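Local coordinates for Acarbose/maltose binding protein GacH (Streptomyces glaucescens, PDB 3K01) that binds acarbose and an acarbose homologue as the extracellular solute receptor of an ABC transporter, and probably maltose as well, at residues A46-F51 and K317-A322; A42-L47 and E330-L335; G28-W33 and D310-F315. All blocks are in the same frame, centred on the assembly; numbering follows the deposited sequence. Where two conformers were deposited one is given.

Contact 1 of 3, residues A46-F51 and K317-A322; sequences ALAEGF and KYMSSA
Ala48 and Met319 bring their CA atoms to 7.1 Å where the C-terminal part of helix 41-49 lies beside the last turn of helix 309-320, and the CA atoms of Phe51 and Tyr318 are similarly close, 7.0 Å apart. Tyr318 has the largest share of the contact. With CG anti to the backbone N (chi1 164°), its ring reaches across to helix 41-49 and its OH donates a 2.7 Å hydrogen bond to Leu47 O. That oxygen sits at the edge of the tyrosine ring, in its plane, and the hydroxyl meets the carbonyl at a C=O...O angle of 142°, slightly out of the carbonyl plane. Leu47 O also receives a weak bond from Gly50 N, so the tyrosine is a second donor to a carbonyl near the end of the helix. Gly50, lacking a side chain, lets the hydroxyl pass 3.5 Å from its C atom. Phe51 lies over one face of the Tyr318 ring with its CA and makes an off-centre CH-pi contact through CB, 4.3 Å from the ring centroid. The two side chains slide past each other in opposite directions, so that Phe51 CD1 comes to 3.7 Å from Tyr318 CB while the ring planes stand oblique at 54°. Met319, bent at chi2 and chi3, folds its thioether toward helix 41-49: SD lies 3.9 Å from Ala48 CA, and CE packs against the CB atoms of Leu47 and Ala48. Outside the two segments, Phe51 meets Phe315 edge-to-face and touches Val58 and Val60 of strand 58-64. Such neighbouring helices covering one face of a central sheet are typical of the lobes of type 2 periplasmic binding proteins, here joining an early helix to one from late in the chain.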
loop_
_atom_site.group_PDB
_atom_site.type_symbol
_atom_site.label_atom_id
_atom_site.label_comp_id
_atom_site.label_asym_id
_atom_site.label_seq_id
_atom_site.Cartn_x
_atom_site.Cartn_y
_atom_site.Cartn_z
ATOM N N ALA A 46 7.994 -15.675 -16.031
ATOM C CA ALA A 46 8.733 -15.420 -17.266
ATOM C C ALA A 46 9.760 -14.315 -17.071
ATOM O O ALA A 46 10.891 -14.410 -17.570
ATOM C CB ALA A 46 7.784 -15.098 -18.406
ATOM N N LEU A 47 9.381 -13.246 -16.352
ATOM C CA LEU A 47 10.338 -12.167 -16.082
ATOM C C LEU A 47 11.514 -12.692 -15.254
ATOM O O LEU A 47 12.670 -12.431 -15.588
ATOM C CB LEU A 47 9.645 -11.006 -15.349
ATOM C CG LEU A 47 8.661 -10.197 -16.184
ATOM C CD1 LEU A 47 7.864 -9.229 -15.321
ATOM C CD2 LEU A 47 9.421 -9.441 -17.256
ATOM N N ALA A 48 11.227 -13.458 -14.213
ATOM C CA ALA A 48 12.293 -13.992 -13.363
ATOM C C ALA A 48 13.232 -14.886 -14.164
ATOM O O ALA A 48 14.456 -14.764 -14.069
ATOM C CB ALA A 48 11.705 -14.733 -12.201
ATOM N N GLU A 49 12.665 -15.758 -14.983
ATOM C CA GLU A 49 13.472 -16.686 -15.751
ATOM C C GLU A 49 14.252 -15.954 -16.846
ATOM O O GLU A 49 15.300 -16.435 -17.289
ATOM C CB GLU A 49 12.617 -17.858 -16.273
ATOM C CG GLU A 49 12.171 -18.788 -15.140
ATOM C CD GLU A 49 11.169 -19.862 -15.535
ATOM O OE1 GLU A 49 10.660 -19.820 -16.679
ATOM O OE2 GLU A 49 10.854 -20.720 -14.671
ATOM N N GLY A 50 13.777 -14.780 -17.265
ATOM C CA GLY A 50 14.493 -13.953 -18.211
ATOM C C GLY A 50 15.877 -13.536 -17.721
ATOM O O GLY A 50 16.731 -13.149 -18.529
ATOM N N PHE A 51 16.114 -13.591 -16.412
ATOM C CA PHE A 51 17.448 -13.300 -15.865
ATOM C C PHE A 51 18.489 -14.208 -16.530
ATOM O O PHE A 51 19.659 -13.818 -16.720
ATOM C CB PHE A 51 17.423 -13.517 -14.350
ATOM C CG PHE A 51 18.713 -13.181 -13.643
ATOM C CD1 PHE A 51 19.136 -11.867 -13.517
ATOM C CD2 PHE A 51 19.466 -14.188 -13.048
ATOM C CE1 PHE A 51 20.306 -11.550 -12.821
ATOM C CE2 PHE A 51 20.650 -13.891 -12.349
ATOM C CZ PHE A 51 21.063 -12.550 -12.232
ATOM N N LYS A 317 18.625 -6.612 -8.624
ATOM C CA LYS A 317 18.866 -5.471 -9.485
ATOM C C LYS A 317 18.101 -5.614 -10.805
ATOM O O LYS A 317 17.448 -4.658 -11.256
ATOM C CB LYS A 317 20.371 -5.274 -9.740
ATOM C CG LYS A 317 20.705 -4.248 -10.791
ATOM C CD LYS A 317 22.212 -4.237 -11.006
ATOM C CE LYS A 317 22.567 -3.246 -12.074
ATOM N NZ LYS A 317 24.038 -3.234 -12.344
ATOM N N TYR A 318 18.189 -6.788 -11.423
ATOM C CA TYR A 318 17.434 -7.064 -12.637
ATOM C C TYR A 318 15.922 -6.920 -12.431
ATOM O O TYR A 318 15.257 -6.230 -13.213
ATOM C CB TYR A 318 17.792 -8.469 -13.125
ATOM C CG TYR A 318 16.828 -9.042 -14.137
ATOM C CD1 TYR A 318 16.853 -8.632 -15.470
ATOM C CD2 TYR A 318 15.879 -9.978 -13.745
ATOM C CE1 TYR A 318 15.957 -9.164 -16.393
ATOM C CE2 TYR A 318 14.978 -10.510 -14.661
ATOM C CZ TYR A 318 15.032 -10.091 -15.966
ATOM O OH TYR A 318 14.113 -10.614 -16.882
ATOM N N MET A 319 15.379 -7.520 -11.381
ATOM C CA MET A 319 13.933 -7.458 -11.220
ATOM C C MET A 319 13.448 -6.055 -10.867
ATOM O O MET A 319 12.283 -5.716 -11.139
ATOM C CB MET A 319 13.498 -8.455 -10.178
ATOM C CG MET A 319 13.669 -9.916 -10.573
ATOM S SD MET A 319 12.611 -10.414 -11.963
ATOM C CE MET A 319 10.979 -10.614 -11.195
ATOM N N SER A 320 14.306 -5.233 -10.262
ATOM C CA SER A 320 13.971 -3.843 -9.906
ATOM C C SER A 320 14.254 -2.863 -11.042
ATOM O O SER A 320 13.936 -1.676 -10.929
ATOM C CB SER A 320 14.747 -3.426 -8.646
ATOM O OG SER A 320 14.380 -2.133 -8.168
ATOM N N SER A 321 14.855 -3.357 -12.123
ATOM C CA SER A 321 15.315 -2.487 -13.215
ATOM C C SER A 321 14.172 -1.782 -13.949
ATOM O O SER A 321 13.026 -2.277 -13.965
ATOM C CB SER A 321 16.147 -3.292 -14.230
ATOM O OG SER A 321 15.328 -4.189 -14.970
ATOM N N ALA A 322 14.491 -0.659 -14.582
ATOM C CA ALA A 322 13.479 0.045 -15.349
ATOM C C ALA A 322 12.861 -0.861 -16.399
ATOM O O ALA A 322 11.645 -0.838 -16.623
ATOM C CB ALA A 322 14.063 1.282 -16.003
#

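Contact 2 of 3, residues A42-L47 and E330-L335; sequences ATYQAL and EKLSLL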
loop_
_atom_site.group_PDB
_atom_site.type_symbol
_atom_site.label_atom_id
_atom_site.label_comp_id
_atom_site.label_asym_id
_atom_site.label_seq_id
_atom_site.Cartn_x
_atom_site.Cartn_y
_atom_site.Cartn_z
ATOM N N ALA A 42 2.216 -16.068 -14.077
ATOM C CA ALA A 42 2.855 -16.517 -15.329
ATOM C C ALA A 42 3.821 -15.454 -15.853
ATOM O O ALA A 42 4.932 -15.759 -16.276
ATOM C CB ALA A 42 1.813 -16.879 -16.408
ATOM N N THR A 43 3.392 -14.198 -15.805
ATOM C CA THR A 43 4.236 -13.098 -16.258
ATOM C C THR A 43 5.459 -12.956 -15.363
ATOM O O THR A 43 6.589 -12.793 -15.867
ATOM C CB THR A 43 3.452 -11.776 -16.279
ATOM O OG1 THR A 43 2.400 -11.877 -17.246
ATOM C CG2 THR A 43 4.338 -10.587 -16.626
ATOM N N TYR A 44 5.247 -13.004 -14.050
ATOM C CA TYR A 44 6.392 -12.843 -13.158
ATOM C C TYR A 44 7.386 -14.003 -13.272
ATOM O O TYR A 44 8.603 -13.769 -13.167
ATOM C CB TYR A 44 5.953 -12.617 -11.713
ATOM C CG TYR A 44 5.862 -11.149 -11.306
ATOM C CD1 TYR A 44 6.959 -10.300 -11.432
ATOM C CD2 TYR A 44 4.685 -10.613 -10.788
ATOM C CE1 TYR A 44 6.892 -8.953 -11.033
ATOM C CE2 TYR A 44 4.621 -9.287 -10.377
ATOM C CZ TYR A 44 5.724 -8.468 -10.505
ATOM O OH TYR A 44 5.672 -7.156 -10.072
ATOM N N GLN A 45 6.902 -15.237 -13.477
ATOM C CA GLN A 45 7.799 -16.359 -13.697
ATOM C C GLN A 45 8.628 -16.140 -14.956
ATOM O O GLN A 45 9.836 -16.391 -14.959
ATOM C CB GLN A 45 7.034 -17.680 -13.776
ATOM C CG GLN A 45 7.983 -18.851 -14.029
ATOM C CD GLN A 45 7.387 -20.227 -13.840
ATOM O OE1 GLN A 45 8.107 -21.226 -13.969
ATOM N NE2 GLN A 45 6.104 -20.300 -13.530
ATOM N N ALA A 46 7.994 -15.675 -16.031
ATOM C CA ALA A 46 8.733 -15.420 -17.266
ATOM C C ALA A 46 9.760 -14.315 -17.071
ATOM O O ALA A 46 10.891 -14.410 -17.570
ATOM C CB ALA A 46 7.784 -15.098 -18.406
ATOM N N LEU A 47 9.381 -13.246 -16.352
ATOM C CA LEU A 47 10.338 -12.167 -16.082
ATOM C C LEU A 47 11.514 -12.692 -15.254
ATOM O O LEU A 47 12.670 -12.431 -15.588
ATOM C CB LEU A 47 9.645 -11.006 -15.349
ATOM C CG LEU A 47 8.661 -10.197 -16.184
ATOM C CD1 LEU A 47 7.864 -9.229 -15.321
ATOM C CD2 LEU A 47 9.421 -9.441 -17.256
ATOM N N GLU A 330 3.160 -2.946 -18.428
ATOM C CA GLU A 330 2.535 -3.227 -19.718
ATOM C C GLU A 330 1.711 -4.495 -19.652
ATOM O O GLU A 330 0.643 -4.575 -20.259
ATOM C CB GLU A 330 3.599 -3.329 -20.819
ATOM C CG GLU A 330 4.251 -1.988 -21.140
ATOM C CD GLU A 330 5.494 -2.123 -22.001
ATOM O OE1 GLU A 330 6.090 -3.229 -22.005
ATOM O OE2 GLU A 330 5.900 -1.113 -22.621
ATOM N N LYS A 331 2.186 -5.489 -18.926
ATOM C CA LYS A 331 1.529 -6.794 -18.875
ATOM C C LYS A 331 0.511 -6.933 -17.752
ATOM O O LYS A 331 -0.486 -7.646 -17.909
ATOM C CB LYS A 331 2.568 -7.923 -18.775
ATOM C CG LYS A 331 3.519 -7.988 -19.971
ATOM C CD LYS A 331 4.685 -8.950 -19.756
ATOM C CE LYS A 331 5.643 -8.953 -20.937
ATOM N NZ LYS A 331 6.240 -10.315 -21.102
ATOM N N LEU A 332 0.752 -6.271 -16.618
ATOM C CA LEU A 332 -0.027 -6.501 -15.406
ATOM C C LEU A 332 -0.652 -5.249 -14.815
ATOM O O LEU A 332 -1.411 -5.357 -13.869
ATOM C CB LEU A 332 0.864 -7.142 -14.330
ATOM C CG LEU A 332 1.530 -8.466 -14.718
ATOM C CD1 LEU A 332 2.399 -8.945 -13.565
ATOM C CD2 LEU A 332 0.446 -9.517 -15.085
ATOM N N SER A 333 -0.262 -4.073 -15.298
ATOM C CA SER A 333 -0.781 -2.787 -14.816
ATOM C C SER A 333 -0.458 -2.527 -13.343
ATOM O O SER A 333 -1.160 -1.763 -12.675
ATOM C CB SER A 333 -2.290 -2.692 -15.054
ATOM O OG SER A 333 -2.539 -2.709 -16.450
ATOM N N LEU A 334 0.617 -3.136 -12.836
ATOM C CA LEU A 334 1.134 -2.775 -11.515
ATOM C C LEU A 334 1.930 -1.507 -11.617
ATOM O O LEU A 334 2.573 -1.240 -12.639
ATOM C CB LEU A 334 1.977 -3.908 -10.939
ATOM C CG LEU A 334 1.210 -5.198 -10.677
ATOM C CD1 LEU A 334 2.164 -6.321 -10.279
ATOM C CD2 LEU A 334 0.104 -4.975 -9.622
ATOM N N LEU A 335 1.933 -0.719 -10.554
ATOM C CA LEU A 335 2.497 0.624 -10.628
ATOM C C LEU A 335 3.997 0.605 -10.304
ATOM O O LEU A 335 4.391 0.085 -9.271
ATOM C CB LEU A 335 1.769 1.577 -9.659
ATOM C CG LEU A 335 0.251 1.618 -9.865
ATOM C CD1 LEU A 335 -0.419 2.342 -8.717
ATOM C CD2 LEU A 335 -0.107 2.285 -11.212
HETATM O O HOH W 1 6.814 -11.617 -18.754
#
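Thr43 holds chi1 at -64°, which sets CG2 anti to the backbone N, pointing at Lys331, and OG1 beside that N. CG2 thus rests 3.5 Å from CD of Lys331, and OG1 faces the CD2 methyl of Leu332 at 3.7 Å, the threonine and leucine meeting tip to tip. Tyr44 departs from the staggered positions, with chi1 at -95°, and its ring swings toward the end of helix 322-332. There CE2 touches the CD1 methyl of Leu332 at 3.9 Å and OH lies 3.6 Å from CD1 of Leu334, both methyls oblique to the ring. Val139 of strand 132-148 and Thr328 add to the surroundings of Tyr44 and Leu334. Ser333, with positive phi, ends the helix between the two leucines. On the outer side, the Lys331 chain, straight as far as CE and bent at its last torsion, runs past Thr43 and its ammonium donates to a water 2.7 Å from NZ. This water in turn donates to Thr43 O, 3.1 Å away. Direct contact is therefore van der Waals in kind, with the Thr43 and Tyr44 hydroxyl oxygens resting on leucine methyls, while the lysine charge stays at the solvent margin and reaches the opposite backbone only through water.

Contact 3 of 3, residues G28-W33 and D310-F315; sequences GTVTFW and DASYAF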
loop_
_atom_site.group_PDB
_atom_site.type_symbol
_atom_site.label_atom_id
_atom_site.label_comp_id
_atom_site.label_asym_id
_atom_site.label_seq_id
_atom_site.Cartn_x
_atom_site.Cartn_y
_atom_site.Cartn_z
ATOM N N GLY A 28 25.386 -20.629 -10.339
ATOM C CA GLY A 28 24.720 -21.149 -9.151
ATOM C C GLY A 28 23.215 -21.038 -9.285
ATOM O O GLY A 28 22.690 -20.824 -10.377
ATOM N N THR A 29 22.532 -21.175 -8.154
ATOM C CA THR A 29 21.068 -21.183 -8.123
ATOM C C THR A 29 20.579 -19.909 -7.462
ATOM O O THR A 29 21.185 -19.428 -6.498
ATOM C CB THR A 29 20.567 -22.384 -7.318
ATOM O OG1 THR A 29 20.977 -23.589 -7.973
ATOM C CG2 THR A 29 19.042 -22.386 -7.193
ATOM N N VAL A 30 19.503 -19.338 -8.012
ATOM C CA VAL A 30 18.747 -18.293 -7.306
ATOM C C VAL A 30 17.306 -18.772 -7.183
ATOM O O VAL A 30 16.589 -18.828 -8.184
ATOM C CB VAL A 30 18.797 -16.922 -8.021
ATOM C CG1 VAL A 30 17.875 -15.910 -7.295
ATOM C CG2 VAL A 30 20.226 -16.371 -8.086
ATOM N N THR A 31 16.914 -19.122 -5.960
ATOM C CA THR A 31 15.526 -19.479 -5.676
ATOM C C THR A 31 14.780 -18.214 -5.307
ATOM O O THR A 31 15.197 -17.490 -4.385
ATOM C CB THR A 31 15.439 -20.525 -4.567
ATOM O OG1 THR A 31 16.097 -21.726 -5.022
ATOM C CG2 THR A 31 13.984 -20.840 -4.228
ATOM N N PHE A 32 13.719 -17.932 -6.062
ATOM C CA PHE A 32 12.924 -16.712 -5.884
ATOM C C PHE A 32 11.516 -17.077 -5.457
ATOM O O PHE A 32 10.835 -17.806 -6.176
ATOM C CB PHE A 32 12.895 -15.925 -7.210
ATOM C CG PHE A 32 11.907 -14.760 -7.247
ATOM C CD1 PHE A 32 11.761 -13.879 -6.166
ATOM C CD2 PHE A 32 11.150 -14.527 -8.390
ATOM C CE1 PHE A 32 10.861 -12.816 -6.216
ATOM C CE2 PHE A 32 10.265 -13.477 -8.454
ATOM C CZ PHE A 32 10.119 -12.606 -7.380
ATOM N N TRP A 33 11.087 -16.582 -4.291
ATOM C CA TRP A 33 9.691 -16.740 -3.863
ATOM C C TRP A 33 8.900 -15.492 -4.183
ATOM O O TRP A 33 9.149 -14.409 -3.624
ATOM C CB TRP A 33 9.613 -17.028 -2.369
ATOM C CG TRP A 33 10.018 -18.421 -1.974
ATOM C CD1 TRP A 33 10.571 -19.397 -2.781
ATOM C CD2 TRP A 33 9.928 -18.989 -0.663
ATOM N NE1 TRP A 33 10.809 -20.537 -2.038
ATOM C CE2 TRP A 33 10.447 -20.303 -0.737
ATOM C CE3 TRP A 33 9.472 -18.510 0.573
ATOM C CZ2 TRP A 33 10.486 -21.152 0.374
ATOM C CZ3 TRP A 33 9.536 -19.354 1.683
ATOM C CH2 TRP A 33 10.051 -20.651 1.573
ATOM N N ASP A 310 26.018 -13.215 -4.454
ATOM C CA ASP A 310 26.366 -12.408 -5.599
ATOM C C ASP A 310 25.329 -12.508 -6.721
ATOM O O ASP A 310 24.951 -11.492 -7.320
ATOM C CB ASP A 310 27.781 -12.739 -6.091
ATOM C CG ASP A 310 28.848 -12.325 -5.099
ATOM O OD1 ASP A 310 28.677 -11.319 -4.385
ATOM O OD2 ASP A 310 29.884 -13.026 -5.050
ATOM N N ALA A 311 24.849 -13.716 -7.001
ATOM C CA ALA A 311 23.836 -13.851 -8.048
ATOM C C ALA A 311 22.517 -13.231 -7.594
ATOM O O ALA A 311 21.776 -12.702 -8.421
ATOM C CB ALA A 311 23.649 -15.303 -8.456
ATOM N N SER A 312 22.246 -13.322 -6.287
ATOM C CA SER A 312 21.025 -12.729 -5.739
ATOM C C SER A 312 21.045 -11.212 -5.828
ATOM O O SER A 312 20.024 -10.605 -6.152
ATOM C CB SER A 312 20.779 -13.181 -4.297
ATOM O OG SER A 312 20.636 -14.585 -4.213
ATOM N N TYR A 313 22.190 -10.579 -5.569
ATOM C CA TYR A 313 22.278 -9.129 -5.732
ATOM C C TYR A 313 21.936 -8.760 -7.172
ATOM O O TYR A 313 21.178 -7.815 -7.424
ATOM C CB TYR A 313 23.702 -8.646 -5.465
ATOM C CG TYR A 313 24.231 -8.846 -4.057
ATOM C CD1 TYR A 313 23.390 -8.864 -2.941
ATOM C CD2 TYR A 313 25.602 -9.015 -3.845
ATOM C CE1 TYR A 313 23.908 -9.047 -1.656
ATOM C CE2 TYR A 313 26.120 -9.193 -2.577
ATOM C CZ TYR A 313 25.280 -9.223 -1.484
ATOM O OH TYR A 313 25.798 -9.401 -0.223
ATOM N N ALA A 314 22.510 -9.494 -8.133
ATOM C CA ALA A 314 22.266 -9.202 -9.525
ATOM C C ALA A 314 20.803 -9.482 -9.911
ATOM O O ALA A 314 20.206 -8.738 -10.712
ATOM C CB ALA A 314 23.220 -10.014 -10.402
ATOM N N PHE A 315 20.220 -10.520 -9.327
ATOM C CA PHE A 315 18.828 -10.834 -9.634
ATOM C C PHE A 315 17.869 -9.730 -9.150
ATOM O O PHE A 315 16.964 -9.325 -9.891
ATOM C CB PHE A 315 18.449 -12.173 -9.006
ATOM C CG PHE A 315 17.029 -12.598 -9.306
ATOM C CD1 PHE A 315 16.719 -13.191 -10.516
ATOM C CD2 PHE A 315 16.024 -12.379 -8.379
ATOM C CE1 PHE A 315 15.413 -13.581 -10.803
ATOM C CE2 PHE A 315 14.708 -12.771 -8.648
ATOM C CZ PHE A 315 14.404 -13.371 -9.866
#
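The Phe315 ring spans Val30 and Phe32, which point from the same side of strand 28-34 toward helix 309-320 and meet the ring from one side of its plane, Val30 near CG and Phe32 at the CE2-CZ end. Its CG is anti to the backbone N (chi1 -178°), which sends the ring out from the helix toward the strand. Val30 sets CG1 over one face of that ring, a CH-pi contact 4.3 Å from the Phe315 centroid and displaced toward the rim near CG. The far end of the same ring meets Phe32: CE2 of Phe315 lies 3.7 Å from CG of Phe32, over one face of the Phe32 ring and offset toward its rim. The two side chains cross at about a right angle, yet their ring planes are oblique at 57°, with centroids 5.3 Å apart. The other branch of Val30 is used a turn earlier on the helix, where CG2 touches CB of Ala311 at 3.6 Å and passes by Ser312. The Ser312 hydroxyl bonds back to Asn308 O, just ahead of the helix. Strand and helix axes approach to 8.3 Å and run at 50° to each other. Strand 28-34 pairs in parallel with strands 58-64 and 87-91, and Trp33 points to its other side, against helix 67-79. A parallel strand packed between helical layers in this way is characteristic of the alpha/beta lobes of periplasmic solute-binding proteins.

Overall arrangement
Contacts 1 and 2 share helix 41-49, their centres 10 Å apart, and contacts 1 and 3 share helix 309-320, with centres 11 Å apart; contact 1 thus bridges the other two, whose centres lie 19 Å apart. Its Phe51 and Ala48 touch Phe315 of contact 3, and Met319 CE packs on Tyr44 CD1 of contact 2 at 4.0 Å. Strand 28-34 and helix 41-49 follow each other early in the chain, helices 309-320 and 322-332 late in it. Residues some 270 positions apart therefore complete one lobe together, as expected of periplasmic binding proteins, whose chain passes repeatedly between two lobes.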